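Local coordinates for protein mannan endo-1,4-beta-mannosidase (Mytilus edulis, PDB 2C0H) that hydrolyses internal beta-1,4 linkages in the backbone of mannans, breaking these plant polysaccharides into short manno-oligosaccharides, at residues V29-D34 with G114-S119; S52-H57 with V328-Q333; A211-E214 with M220-V223; V262-W267 with S275-S280. The protein carries 3 engineered substitutions. All blocks are in the same frame, centred on the assembly; numbering follows the deposited sequence.

How the contacts relate
All four contacts belong to one TIM barrel, at different depths. Contacts 3 and 4 are buried and reach neighbouring strands, 221-225 and 260-263, but they lie on opposite sides of the chain's centre, their own centres about 25 Å apart. Contact 3 is apolar, a helix against a strand; contact 4 adds a hydroxyl pair and an ST turn to its apolar touches. Contact 2, partly buried, joins the helices 40-56 and 330-339 by an indole-carboxylate bond. Contact 1 is a surface meeting of two loops beside the probable substrate cleft, with no hydrogen bond across it. Contacts 3 and 4 both lie within the span of chain closed by contact 2.

Contact 1: residues V29-D34 with G114-S119; sequences VNYARD and GAVKQS
Asn-30 N gives a 2.8 Å hydrogen bond to OD1 of Asp-34, folding the loop 29-34 from which Tyr-31 reaches over to touch Val-116. The two segments are beta-alpha loops of a TIM barrel, one following strand 17-25 and the other strand 106-113, and they meet near the surface. The hydroxyl end of Tyr-31 and the methyl CG1 of Val-116 meet head on, OH lying 3.7 Å from CG1. Gln-118 adds a second touch, its OE1 lying 3.8 Å from CE2 of Tyr-31; the amide plane stands 86° from the ring, and no hydrogen bond links the two segments.

What presents the tyrosine is a type II beta turn from Asn-30 to Arg-33, closed by Arg-33 N to Asn-30 O at 2.9 Å. Tyr-31 occupies the second position of that turn, and with CG anti to the backbone N (chi1 -178°) its ring reaches across to the other loop. There its OH also takes part in a weak hydrogen bond with ND2 of Asn-113, and the ring meets Trp-28 edge-to-face. The side chain of Tyr-31 comes to about 4 Å from that of Trp-65, a probable substrate-binding residue, consistent with a place at the rim of the substrate cleft. In the other loop, the backbone N of Gln-118 is hydrogen-bonded to OE2 of Glu-69.

The carboxylate of Asp-34 takes two backbone N-H groups on the syn sides of its oxygens, both somewhat out of the carboxylate plane: besides Asn-30 N at OD1, Val-29 N reaches OD2 at 2.9 Å in a nearly straight bond of 171°.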
loop_
_atom_site.group_PDB
_atom_site.type_symbol
_atom_site.label_atom_id
_atom_site.label_comp_id
_atom_site.label_asym_id
_atom_site.label_seq_id
_atom_site.Cartn_x
_atom_site.Cartn_y
_atom_site.Cartn_z
ATOM N N VAL A 29 0.973 -14.622 6.038
ATOM C CA VAL A 29 1.055 -16.083 6.213
ATOM C C VAL A 29 0.064 -16.445 7.318
ATOM O O VAL A 29 -0.946 -17.116 7.064
ATOM C CB VAL A 29 2.493 -16.559 6.496
ATOM C CG1 VAL A 29 2.514 -18.073 6.800
ATOM C CG2 VAL A 29 3.405 -16.213 5.303
ATOM N N ASN A 30 0.315 -15.957 8.531
ATOM C CA ASN A 30 -0.683 -16.011 9.594
ATOM C C ASN A 30 -1.234 -14.597 9.827
ATOM O O ASN A 30 -0.548 -13.757 10.400
ATOM C CB ASN A 30 -0.110 -16.597 10.885
ATOM C CG ASN A 30 -1.212 -17.068 11.870
ATOM O OD1 ASN A 30 -2.307 -17.514 11.472
ATOM N ND2 ASN A 30 -0.910 -16.979 13.154
ATOM N N TYR A 31 -2.461 -14.375 9.357
ATOM C CA TYR A 31 -3.112 -13.034 9.284
ATOM C C TYR A 31 -2.991 -12.257 10.585
ATOM O O TYR A 31 -3.462 -12.716 11.610
ATOM C CB TYR A 31 -4.591 -13.202 8.899
ATOM C CG TYR A 31 -5.417 -11.943 8.725
ATOM C CD1 TYR A 31 -5.512 -11.306 7.499
ATOM C CD2 TYR A 31 -6.170 -11.431 9.771
ATOM C CE1 TYR A 31 -6.300 -10.185 7.325
ATOM C CE2 TYR A 31 -6.960 -10.310 9.602
ATOM C CZ TYR A 31 -7.018 -9.688 8.379
ATOM O OH TYR A 31 -7.805 -8.579 8.206
ATOM N N ALA A 32 -2.322 -11.103 10.519
ATOM C CA ALA A 32 -2.120 -10.173 11.649
ATOM C C ALA A 32 -1.157 -10.661 12.741
ATOM O O ALA A 32 -0.993 -9.985 13.771
ATOM C CB ALA A 32 -3.442 -9.764 12.254
ATOM N N ARG A 33 -0.517 -11.809 12.518
ATOM C CA ARG A 33 0.334 -12.461 13.506
ATOM C C ARG A 33 1.614 -13.019 12.844
ATOM O O ARG A 33 2.034 -14.146 13.120
ATOM C CB ARG A 33 -0.470 -13.574 14.200
ATOM C CG ARG A 33 -1.656 -13.078 14.975
ATOM C CD ARG A 33 -2.417 -14.206 15.676
ATOM N NE ARG A 33 -3.705 -13.727 16.171
ATOM C CZ ARG A 33 -3.914 -13.111 17.334
ATOM N NH1 ARG A 33 -2.917 -12.875 18.187
ATOM N NH2 ARG A 33 -5.146 -12.722 17.648
ATOM N N ASP A 34 2.249 -12.210 11.996
ATOM C CA ASP A 34 3.435 -12.649 11.257
ATOM C C ASP A 34 4.770 -12.113 11.806
ATOM O O ASP A 34 5.821 -12.685 11.522
ATOM C CB ASP A 34 3.299 -12.273 9.780
ATOM C CG ASP A 34 2.428 -13.236 9.001
ATOM O OD1 ASP A 34 2.579 -14.457 9.211
ATOM O OD2 ASP A 34 1.635 -12.785 8.157
ATOM N N GLY A 114 -8.623 -1.253 6.318
ATOM C CA GLY A 114 -9.979 -0.714 6.390
ATOM C C GLY A 114 -11.047 -1.509 5.641
ATOM O O GLY A 114 -12.190 -1.066 5.537
ATOM N N ALA A 115 -10.689 -2.685 5.124
ATOM C CA ALA A 115 -11.597 -3.461 4.256
ATOM C C ALA A 115 -12.534 -4.405 5.011
ATOM O O ALA A 115 -13.511 -4.911 4.446
ATOM C CB ALA A 115 -10.791 -4.250 3.225
ATOM N N VAL A 116 -12.232 -4.657 6.274
ATOM C CA VAL A 116 -13.028 -5.547 7.095
ATOM C C VAL A 116 -13.001 -5.024 8.519
ATOM O O VAL A 116 -12.011 -4.441 8.950
ATOM C CB VAL A 116 -12.532 -7.006 6.997
ATOM C CG1 VAL A 116 -11.217 -7.209 7.730
ATOM C CG2 VAL A 116 -13.623 -7.975 7.495
ATOM N N LYS A 117 -14.110 -5.211 9.214
ATOM C CA LYS A 117 -14.275 -4.770 10.582
ATOM C C LYS A 117 -14.500 -6.022 11.433
ATOM O O LYS A 117 -15.556 -6.652 11.330
ATOM C CB LYS A 117 -15.476 -3.823 10.647
ATOM C CG LYS A 117 -15.748 -3.186 11.993
ATOM C CD LYS A 117 -16.939 -2.249 11.915
ATOM C CE LYS A 117 -17.190 -1.525 13.240
ATOM N NZ LYS A 117 -17.846 -2.395 14.251
ATOM N N GLN A 118 -13.504 -6.389 12.242
ATOM C CA GLN A 118 -13.568 -7.578 13.105
ATOM C C GLN A 118 -13.468 -7.200 14.595
ATOM O O GLN A 118 -13.662 -6.034 14.948
ATOM C CB GLN A 118 -12.497 -8.589 12.686
ATOM C CG GLN A 118 -12.504 -8.849 11.183
ATOM C CD GLN A 118 -11.768 -10.104 10.787
ATOM O OE1 GLN A 118 -10.546 -10.188 10.896
ATOM N NE2 GLN A 118 -12.514 -11.093 10.300
ATOM N N SER A 119 -13.189 -8.177 15.457
ATOM C CA SER A 119 -13.380 -8.016 16.906
ATOM C C SER A 119 -12.412 -7.082 17.625
ATOM O O SER A 119 -12.721 -6.627 18.735
ATOM C CB SER A 119 -13.367 -9.379 17.611
ATOM O OG SER A 119 -12.101 -9.999 17.526
#

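Contact 2: residues S52-H57 with V328-Q333; sequences SDMQSH and VSWNNQ. Unlike the reference sequence in segment 52-57: Met-54 (reference Ile).
The backbones of helix 40-56, near its C-terminal end, and of helix 330-339, in its first turn, stay well apart, Asp-53 CA lying 9.9 Å from Asn-331 CA, so the gap is crossed by side chains, chiefly the long indole of Trp-330. With CG anti to the backbone N (chi1 -177°) this indole reaches over to the other helix and gives NE1 to OD2 of Asp-53 at 3.1 Å. The bond is nearly straight (167°), lies in the indole plane, and meets OD2 on its anti side, a little out of the carboxylate plane. Farther round the same ring edge, Met-54, which differs from the reference isoleucine, sets CG 3.9 Å from Trp-330 CH2. Its SD lies 5.5 Å from the centroid of the six-membered ring, an edge-on Met-aromatic contact.

Were Trp-330 an alanine, OD2 of Asp-53 would probably lose its indole donor and a gap would open beside Met-54.

Each helix end has its own finish. The backbone O of Asp-53 accepts from three donors: His-57 ND1 at 2.8 Å, Ser-56 OG and His-57 N. Ser-329 is the N-cap of helix 330-339, its OG accepting from Asn-332 N at 3.1 Å.

Arg-325 makes a cation-pi contact with the indole, and His-57 packs on Leu-334 and Gln-338. The two helices follow strands 17-25 and 319-322, parallel neighbours in the sheet, so the contact lies outside the seam where the first and last barrel strands meet.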
loop_
_atom_site.group_PDB
_atom_site.type_symbol
_atom_site.label_atom_id
_atom_site.label_comp_id
_atom_site.label_asym_id
_atom_site.label_seq_id
_atom_site.Cartn_x
_atom_site.Cartn_y
_atom_site.Cartn_z
ATOM N N SER A 52 11.935 -16.971 -3.091
ATOM C CA SER A 52 12.680 -17.797 -4.045
ATOM C C SER A 52 11.929 -17.902 -5.367
ATOM O O SER A 52 12.526 -17.699 -6.441
ATOM C CB SER A 52 12.922 -19.199 -3.476
ATOM O OG SER A 52 13.635 -20.000 -4.412
ATOM N N ASP A 53 10.638 -18.233 -5.283
ATOM C CA ASP A 53 9.742 -18.322 -6.453
ATOM C C ASP A 53 9.773 -17.023 -7.253
ATOM O O ASP A 53 9.905 -17.026 -8.478
ATOM C CB ASP A 53 8.287 -18.580 -6.032
ATOM C CG ASP A 53 8.025 -19.999 -5.540
ATOM O OD1 ASP A 53 8.938 -20.851 -5.583
ATOM O OD2 ASP A 53 6.869 -20.253 -5.095
ATOM N N MET A 54 9.636 -15.905 -6.553
ATOM C CA MET A 54 9.565 -14.615 -7.216
ATOM C C MET A 54 10.861 -14.232 -7.895
ATOM O O MET A 54 10.831 -13.800 -9.041
ATOM C CB MET A 54 9.109 -13.533 -6.251
ATOM C CG MET A 54 7.646 -13.667 -5.923
ATOM S SD MET A 54 7.102 -12.403 -4.788
ATOM C CE MET A 54 7.686 -10.940 -5.661
ATOM N N GLN A 55 11.993 -14.412 -7.222
ATOM C CA GLN A 55 13.287 -14.104 -7.828
ATOM C C GLN A 55 13.483 -14.881 -9.117
ATOM O O GLN A 55 13.904 -14.317 -10.127
ATOM C CB GLN A 55 14.465 -14.379 -6.885
ATOM C CG GLN A 55 15.809 -14.028 -7.544
ATOM C CD GLN A 55 17.004 -14.121 -6.629
ATOM O OE1 GLN A 55 17.082 -14.980 -5.758
ATOM N NE2 GLN A 55 17.976 -13.243 -6.854
ATOM N N SER A 56 13.156 -16.163 -9.090
ATOM C CA SER A 56 13.344 -16.968 -10.288
ATOM C C SER A 56 12.402 -16.568 -11.449
ATOM O O SER A 56 12.730 -16.839 -12.610
ATOM C CB SER A 56 13.237 -18.455 -9.954
ATOM O OG SER A 56 11.933 -18.816 -9.578
ATOM N N HIS A 57 11.253 -15.944 -11.156
ATOM C CA HIS A 57 10.312 -15.465 -12.195
ATOM C C HIS A 57 10.375 -13.963 -12.481
ATOM O O HIS A 57 9.498 -13.410 -13.124
ATOM C CB HIS A 57 8.889 -15.857 -11.829
ATOM C CG HIS A 57 8.651 -17.325 -11.917
ATOM N ND1 HIS A 57 9.034 -18.195 -10.924
ATOM C CD2 HIS A 57 8.086 -18.079 -12.890
ATOM C CE1 HIS A 57 8.721 -19.430 -11.283
ATOM N NE2 HIS A 57 8.145 -19.385 -12.471
ATOM N N VAL A 328 -6.410 -17.276 -5.136
ATOM C CA VAL A 328 -6.442 -17.654 -6.567
ATOM C C VAL A 328 -5.218 -18.492 -7.028
ATOM O O VAL A 328 -4.683 -19.278 -6.246
ATOM C CB VAL A 328 -6.769 -16.414 -7.488
ATOM C CG1 VAL A 328 -8.103 -15.805 -7.115
ATOM C CG2 VAL A 328 -5.688 -15.339 -7.449
ATOM N N SER A 329 -4.818 -18.386 -8.292
ATOM C CA SER A 329 -3.700 -19.150 -8.819
ATOM C C SER A 329 -2.373 -18.418 -8.693
ATOM O O SER A 329 -2.195 -17.357 -9.299
ATOM C CB SER A 329 -3.934 -19.467 -10.297
ATOM O OG SER A 329 -2.771 -19.976 -10.920
ATOM N N TRP A 330 -1.444 -19.010 -7.954
ATOM C CA TRP A 330 -0.075 -18.483 -7.841
ATOM C C TRP A 330 0.685 -18.631 -9.163
ATOM O O TRP A 330 1.426 -17.734 -9.570
ATOM C CB TRP A 330 0.654 -19.158 -6.669
ATOM C CG TRP A 330 2.059 -18.704 -6.326
ATOM C CD1 TRP A 330 3.134 -19.506 -6.140
ATOM C CD2 TRP A 330 2.530 -17.350 -6.087
ATOM N NE1 TRP A 330 4.255 -18.764 -5.817
ATOM C CE2 TRP A 330 3.903 -17.443 -5.761
ATOM C CE3 TRP A 330 1.932 -16.098 -6.113
ATOM C CZ2 TRP A 330 4.688 -16.319 -5.487
ATOM C CZ3 TRP A 330 2.728 -14.965 -5.828
ATOM C CH2 TRP A 330 4.069 -15.100 -5.515
ATOM N N ASN A 331 0.516 -19.756 -9.856
ATOM C CA ASN A 331 1.169 -19.892 -11.156
ATOM C C ASN A 331 0.784 -18.811 -12.178
ATOM O O ASN A 331 1.655 -18.386 -12.937
ATOM C CB ASN A 331 0.907 -21.273 -11.762
ATOM C CG ASN A 331 1.639 -22.383 -11.047
ATOM O OD1 ASN A 331 2.657 -22.170 -10.374
ATOM N ND2 ASN A 331 1.133 -23.607 -11.210
ATOM N N ASN A 332 -0.489 -18.381 -12.207
ATOM C CA ASN A 332 -0.943 -17.303 -13.106
ATOM C C ASN A 332 -0.182 -16.017 -12.794
ATOM O O ASN A 332 0.189 -15.255 -13.685
ATOM C CB ASN A 332 -2.435 -17.017 -12.951
ATOM C CG ASN A 332 -3.320 -17.985 -13.723
ATOM O OD1 ASN A 332 -2.842 -18.781 -14.544
ATOM N ND2 ASN A 332 -4.618 -17.892 -13.486
ATOM N N GLN A 333 0.015 -15.764 -11.507
ATOM C CA GLN A 333 0.706 -14.556 -11.080
ATOM C C GLN A 333 2.168 -14.561 -11.474
ATOM O O GLN A 333 2.697 -13.549 -11.986
ATOM C CB GLN A 333 0.548 -14.380 -9.564
ATOM C CG GLN A 333 -0.894 -14.147 -9.095
ATOM C CD GLN A 333 -1.024 -14.217 -7.590
ATOM O OE1 GLN A 333 -0.519 -13.344 -6.873
ATOM N NE2 GLN A 333 -1.709 -15.242 -7.090
#

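Contact 3: residues A211-E214 with M220-V223; sequences AIKE and MVTV
Ile-212 and Val-221 meet tip to tip, methyl CG2 of the isoleucine 4.0 Å from methyl CG2 of the valine. This is the main touch between helix 198-215 and strand 221-225 here, and it is purely apolar: no hydrogen bond crosses between the segments. Both residues point toward each other from their backbones, whose nearest alpha carbons, Ile-212 CA and Val-221 CA, are 8.0 Å apart, a separation that two branched side chains can bridge. CE of Lys-213 passes more loosely, 4.4 Å from Val-221 CG2.

The torsions explain the meeting. Ile-212 has CG2 anti to the backbone N, with CG1 taking the place beside that N (chi1 -67°), which sends the short branch to the valine. Lys-213 leaves the helix in another direction, but its chain is extended beyond CG and brings CE back near the strand. Its NZ ends on the carbonyl oxygen of Thr-256, a hydrogen bond that fixes the far end of the stem.

Farther out, Ile-212 also packs on Trp-158 and Ile-160 of strand 155-162 and on Leu-142 of helix 131-149, while Val-221 touches Ala-209 and Ile-160. Met-220 and Thr-222 make main-chain bonds to Trp-158, Thr-222 also to Ile-160, and Val-221 bonds to Ser-258.

Helix 198-215 thus lies on the outer side of two adjacent parallel strands, 155-162 and 221-225, and connects them: the beta-alpha-beta crossover of a TIM barrel, here with Ile-212 and Val-221 in the helix-sheet interface.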
loop_
_atom_site.group_PDB
_atom_site.type_symbol
_atom_site.label_atom_id
_atom_site.label_comp_id
_atom_site.label_asym_id
_atom_site.label_seq_id
_atom_site.Cartn_x
_atom_site.Cartn_y
_atom_site.Cartn_z
ATOM N N ALA A 211 5.025 11.568 10.043
ATOM C CA ALA A 211 5.835 10.902 11.050
ATOM C C ALA A 211 6.965 10.058 10.448
ATOM O O ALA A 211 8.098 10.120 10.875
ATOM C CB ALA A 211 4.940 10.051 11.930
ATOM N N ILE A 212 6.651 9.278 9.426
ATOM C CA ILE A 212 7.634 8.428 8.781
ATOM C C ILE A 212 8.711 9.298 8.152
ATOM O O ILE A 212 9.890 9.006 8.279
ATOM C CB ILE A 212 6.971 7.536 7.705
ATOM C CG1 ILE A 212 6.032 6.537 8.390
ATOM C CG2 ILE A 212 8.052 6.828 6.870
ATOM C CD1 ILE A 212 5.070 5.868 7.451
ATOM N N LYS A 213 8.295 10.382 7.513
ATOM C CA LYS A 213 9.246 11.243 6.806
ATOM C C LYS A 213 10.053 12.113 7.760
ATOM O O LYS A 213 11.077 12.658 7.368
ATOM C CB LYS A 213 8.531 12.104 5.775
ATOM C CG LYS A 213 8.021 11.304 4.585
ATOM C CD LYS A 213 7.237 12.185 3.649
ATOM C CE LYS A 213 6.973 11.511 2.326
ATOM N NZ LYS A 213 6.521 12.514 1.322
ATOM N N GLU A 214 9.614 12.238 9.004
ATOM C CA GLU A 214 10.413 12.946 10.017
ATOM C C GLU A 214 11.668 12.169 10.416
ATOM O O GLU A 214 12.727 12.772 10.634
ATOM C CB GLU A 214 9.564 13.249 11.248
ATOM C CG GLU A 214 10.214 14.193 12.242
ATOM C CD GLU A 214 9.248 14.677 13.308
ATOM O OE1 GLU A 214 9.677 15.497 14.157
ATOM O OE2 GLU A 214 8.065 14.254 13.302
ATOM N N MET A 220 9.603 6.019 1.001
ATOM C CA MET A 220 8.446 5.965 0.137
ATOM C C MET A 220 7.223 5.615 0.971
ATOM O O MET A 220 7.256 4.660 1.750
ATOM C CB MET A 220 8.652 4.904 -0.946
ATOM C CG MET A 220 9.857 5.136 -1.822
ATOM S SD MET A 220 9.644 6.463 -3.005
ATOM C CE MET A 220 10.283 7.891 -2.129
ATOM N N VAL A 221 6.181 6.435 0.847
ATOM C CA VAL A 221 4.902 6.260 1.554
ATOM C C VAL A 221 3.712 6.313 0.570
ATOM O O VAL A 221 3.649 7.155 -0.323
ATOM C CB VAL A 221 4.714 7.354 2.640
ATOM C CG1 VAL A 221 3.434 7.128 3.422
ATOM C CG2 VAL A 221 5.902 7.391 3.588
ATOM N N THR A 222 2.752 5.405 0.748
ATOM C CA THR A 222 1.563 5.362 -0.080
ATOM C C THR A 222 0.317 4.950 0.747
ATOM O O THR A 222 0.403 4.804 1.971
ATOM C CB THR A 222 1.798 4.418 -1.294
ATOM O OG1 THR A 222 0.722 4.548 -2.231
ATOM C CG2 THR A 222 1.894 2.976 -0.861
ATOM N N VAL A 223 -0.827 4.826 0.071
ATOM C CA VAL A 223 -2.090 4.286 0.602
ATOM C C VAL A 223 -2.720 3.433 -0.492
ATOM O O VAL A 223 -2.776 3.856 -1.626
ATOM C CB VAL A 223 -3.079 5.405 0.973
ATOM C CG1 VAL A 223 -4.460 4.841 1.363
ATOM C CG2 VAL A 223 -2.525 6.227 2.097
#

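Contact 4: residues V262-W267 with S275-S280; sequences VHTYDW and SPFKHS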
loop_
_atom_site.group_PDB
_atom_site.type_symbol
_atom_site.label_atom_id
_atom_site.label_comp_id
_atom_site.label_asym_id
_atom_site.label_seq_id
_atom_site.Cartn_x
_atom_site.Cartn_y
_atom_site.Cartn_z
ATOM N N VAL A 262 -3.637 2.016 -6.464
ATOM C CA VAL A 262 -5.058 1.795 -6.686
ATOM C C VAL A 262 -5.303 0.330 -6.961
ATOM O O VAL A 262 -4.485 -0.326 -7.580
ATOM C CB VAL A 262 -5.636 2.639 -7.853
ATOM C CG1 VAL A 262 -5.059 2.195 -9.206
ATOM C CG2 VAL A 262 -7.140 2.576 -7.881
ATOM N N HIS A 263 -6.441 -0.159 -6.492
ATOM C CA HIS A 263 -6.833 -1.533 -6.722
ATOM C C HIS A 263 -7.918 -1.599 -7.800
ATOM O O HIS A 263 -8.699 -0.654 -7.980
ATOM C CB HIS A 263 -7.325 -2.124 -5.408
ATOM C CG HIS A 263 -6.334 -2.000 -4.286
ATOM N ND1 HIS A 263 -6.674 -2.216 -2.968
ATOM C CD2 HIS A 263 -5.020 -1.674 -4.286
ATOM C CE1 HIS A 263 -5.608 -2.034 -2.210
ATOM N NE2 HIS A 263 -4.590 -1.704 -2.983
ATOM N N THR A 264 -7.976 -2.697 -8.548
ATOM C CA THR A 264 -9.012 -2.777 -9.581
ATOM C C THR A 264 -9.415 -4.214 -9.876
ATOM O O THR A 264 -8.563 -5.092 -10.087
ATOM C CB THR A 264 -8.565 -2.005 -10.857
ATOM O OG1 THR A 264 -9.631 -1.931 -11.822
ATOM C CG2 THR A 264 -7.354 -2.637 -11.443
ATOM N N TYR A 265 -10.724 -4.439 -9.811
ATOM C CA TYR A 265 -11.337 -5.738 -10.076
ATOM C C TYR A 265 -12.559 -5.532 -10.960
ATOM O O TYR A 265 -13.250 -4.519 -10.844
ATOM C CB TYR A 265 -11.757 -6.383 -8.760
ATOM C CG TYR A 265 -10.625 -6.645 -7.786
ATOM C CD1 TYR A 265 -9.827 -7.776 -7.898
ATOM C CD2 TYR A 265 -10.369 -5.780 -6.733
ATOM C CE1 TYR A 265 -8.800 -8.045 -7.013
ATOM C CE2 TYR A 265 -9.350 -6.046 -5.830
ATOM C CZ TYR A 265 -8.558 -7.178 -5.973
ATOM O OH TYR A 265 -7.538 -7.509 -5.102
ATOM N N ASP A 266 -12.819 -6.479 -11.857
ATOM C CA ASP A 266 -13.981 -6.388 -12.734
ATOM C C ASP A 266 -15.281 -6.683 -11.977
ATOM O O ASP A 266 -15.253 -7.065 -10.805
ATOM C CB ASP A 266 -13.824 -7.305 -13.953
ATOM C CG ASP A 266 -13.924 -8.787 -13.613
ATOM O OD1 ASP A 266 -14.173 -9.151 -12.452
ATOM O OD2 ASP A 266 -13.732 -9.610 -14.528
ATOM N N TRP A 267 -16.407 -6.480 -12.647
ATOM C CA TRP A 267 -17.711 -6.822 -12.091
ATOM C C TRP A 267 -18.535 -7.417 -13.212
ATOM O O TRP A 267 -18.671 -6.799 -14.255
ATOM C CB TRP A 267 -18.407 -5.593 -11.523
ATOM C CG TRP A 267 -19.760 -5.920 -10.975
ATOM C CD1 TRP A 267 -20.967 -5.495 -11.450
ATOM C CD2 TRP A 267 -20.041 -6.787 -9.873
ATOM N NE1 TRP A 267 -21.984 -6.032 -10.698
ATOM C CE2 TRP A 267 -21.444 -6.829 -9.724
ATOM C CE3 TRP A 267 -19.245 -7.535 -8.999
ATOM C CZ2 TRP A 267 -22.066 -7.580 -8.725
ATOM C CZ3 TRP A 267 -19.864 -8.280 -8.005
ATOM C CH2 TRP A 267 -21.262 -8.299 -7.879
ATOM N N SER A 275 -11.644 2.194 -14.292
ATOM C CA SER A 275 -10.493 1.310 -14.095
ATOM C C SER A 275 -9.215 1.739 -14.828
ATOM O O SER A 275 -9.286 2.123 -15.991
ATOM C CB SER A 275 -10.814 -0.118 -14.544
ATOM O OG SER A 275 -9.654 -0.931 -14.480
ATOM N N PRO A 276 -8.049 1.649 -14.157
ATOM C CA PRO A 276 -6.774 1.884 -14.839
ATOM C C PRO A 276 -6.486 0.920 -15.982
ATOM O O PRO A 276 -5.613 1.204 -16.784
ATOM C CB PRO A 276 -5.723 1.746 -13.736
ATOM C CG PRO A 276 -6.400 1.134 -12.584
ATOM C CD PRO A 276 -7.855 1.368 -12.721
ATOM N N PHE A 277 -7.190 -0.205 -16.065
ATOM C CA PHE A 277 -7.031 -1.068 -17.243
ATOM C C PHE A 277 -7.856 -0.636 -18.471
ATOM O O PHE A 277 -7.779 -1.290 -19.521
ATOM C CB PHE A 277 -7.313 -2.536 -16.874
ATOM C CG PHE A 277 -6.251 -3.150 -15.991
ATOM C CD1 PHE A 277 -4.960 -3.389 -16.456
ATOM C CD2 PHE A 277 -6.529 -3.497 -14.674
ATOM C CE1 PHE A 277 -3.979 -3.931 -15.635
ATOM C CE2 PHE A 277 -5.549 -4.055 -13.858
ATOM C CZ PHE A 277 -4.272 -4.266 -14.326
ATOM N N LYS A 278 -8.617 0.453 -18.363
ATOM C CA LYS A 278 -9.393 1.003 -19.495
ATOM C C LYS A 278 -8.814 2.313 -20.036
ATOM O O LYS A 278 -9.334 2.870 -21.022
ATOM C CB LYS A 278 -10.848 1.234 -19.082
ATOM C CG LYS A 278 -11.624 -0.032 -18.704
ATOM C CD LYS A 278 -11.607 -1.102 -19.798
ATOM C CE LYS A 278 -12.169 -0.612 -21.115
ATOM N NZ LYS A 278 -12.259 -1.734 -22.109
ATOM N N HIS A 279 -7.742 2.790 -19.411
ATOM C CA HIS A 279 -7.144 4.082 -19.759
ATOM C C HIS A 279 -5.641 4.071 -19.533
ATOM O O HIS A 279 -5.120 3.273 -18.748
ATOM C CB HIS A 279 -7.738 5.200 -18.885
ATOM C CG HIS A 279 -9.227 5.304 -18.945
ATOM N ND1 HIS A 279 -9.889 5.962 -19.956
ATOM C CD2 HIS A 279 -10.183 4.824 -18.117
ATOM C CE1 HIS A 279 -11.192 5.879 -19.751
ATOM N NE2 HIS A 279 -11.395 5.194 -18.639
ATOM N N SER A 280 -4.955 4.995 -20.183
ATOM C CA SER A 280 -3.560 5.278 -19.878
ATOM C C SER A 280 -3.476 6.120 -18.607
ATOM O O SER A 280 -4.432 6.820 -18.257
ATOM C CB SER A 280 -2.877 5.996 -21.046
ATOM O OG SER A 280 -2.763 5.110 -22.162
#
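Thr-264 holds its OG1 anti to the backbone N (chi1 -173°) and Ser-275 does the same with OG (chi1 174°), and these two settings bring the hydroxyls together at 2.8 Å, Thr-264 OG1 to Ser-275 OG, in a hydrogen bond that either could donate. The serine oxygen has a second bond: it accepts Phe-277 N at 3.0 Å, making an ST turn inside the type I beta turn from Ser-275 to Lys-278. One buried hydroxyl therefore ties the turn to Thr-264 and holds the turn's own backbone.

The other branch of the threonine serves the apolar side. Its CG2 packs tightly and obliquely against the Phe-277 ring, 3.3 Å from CE2, and OG1 lies 3.9 Å from CD of Pro-276. Two residues earlier, Val-262 CG1 rests 3.8 Å from CG of Pro-276.

Replacing Ser-275 by an alanine would probably leave both Thr-264 OG1 and Phe-277 N without this shared partner and let the turn shift against the strand.

His-263 and Tyr-265 leave the backbone away from the turn; ND1 of His-263 bonds to Glu-163 and OH of Tyr-265 to Glu-294, the probable proton donor and nucleophile. The turn 275-278 packs against the segment that leads from strand 260-263 to Tyr-265, a probable substrate-binding residue. That strand runs between strands 221-225 and 290-294 of the barrel, and Thr-264 and Pro-276 both pack on Ile-292 of the latter.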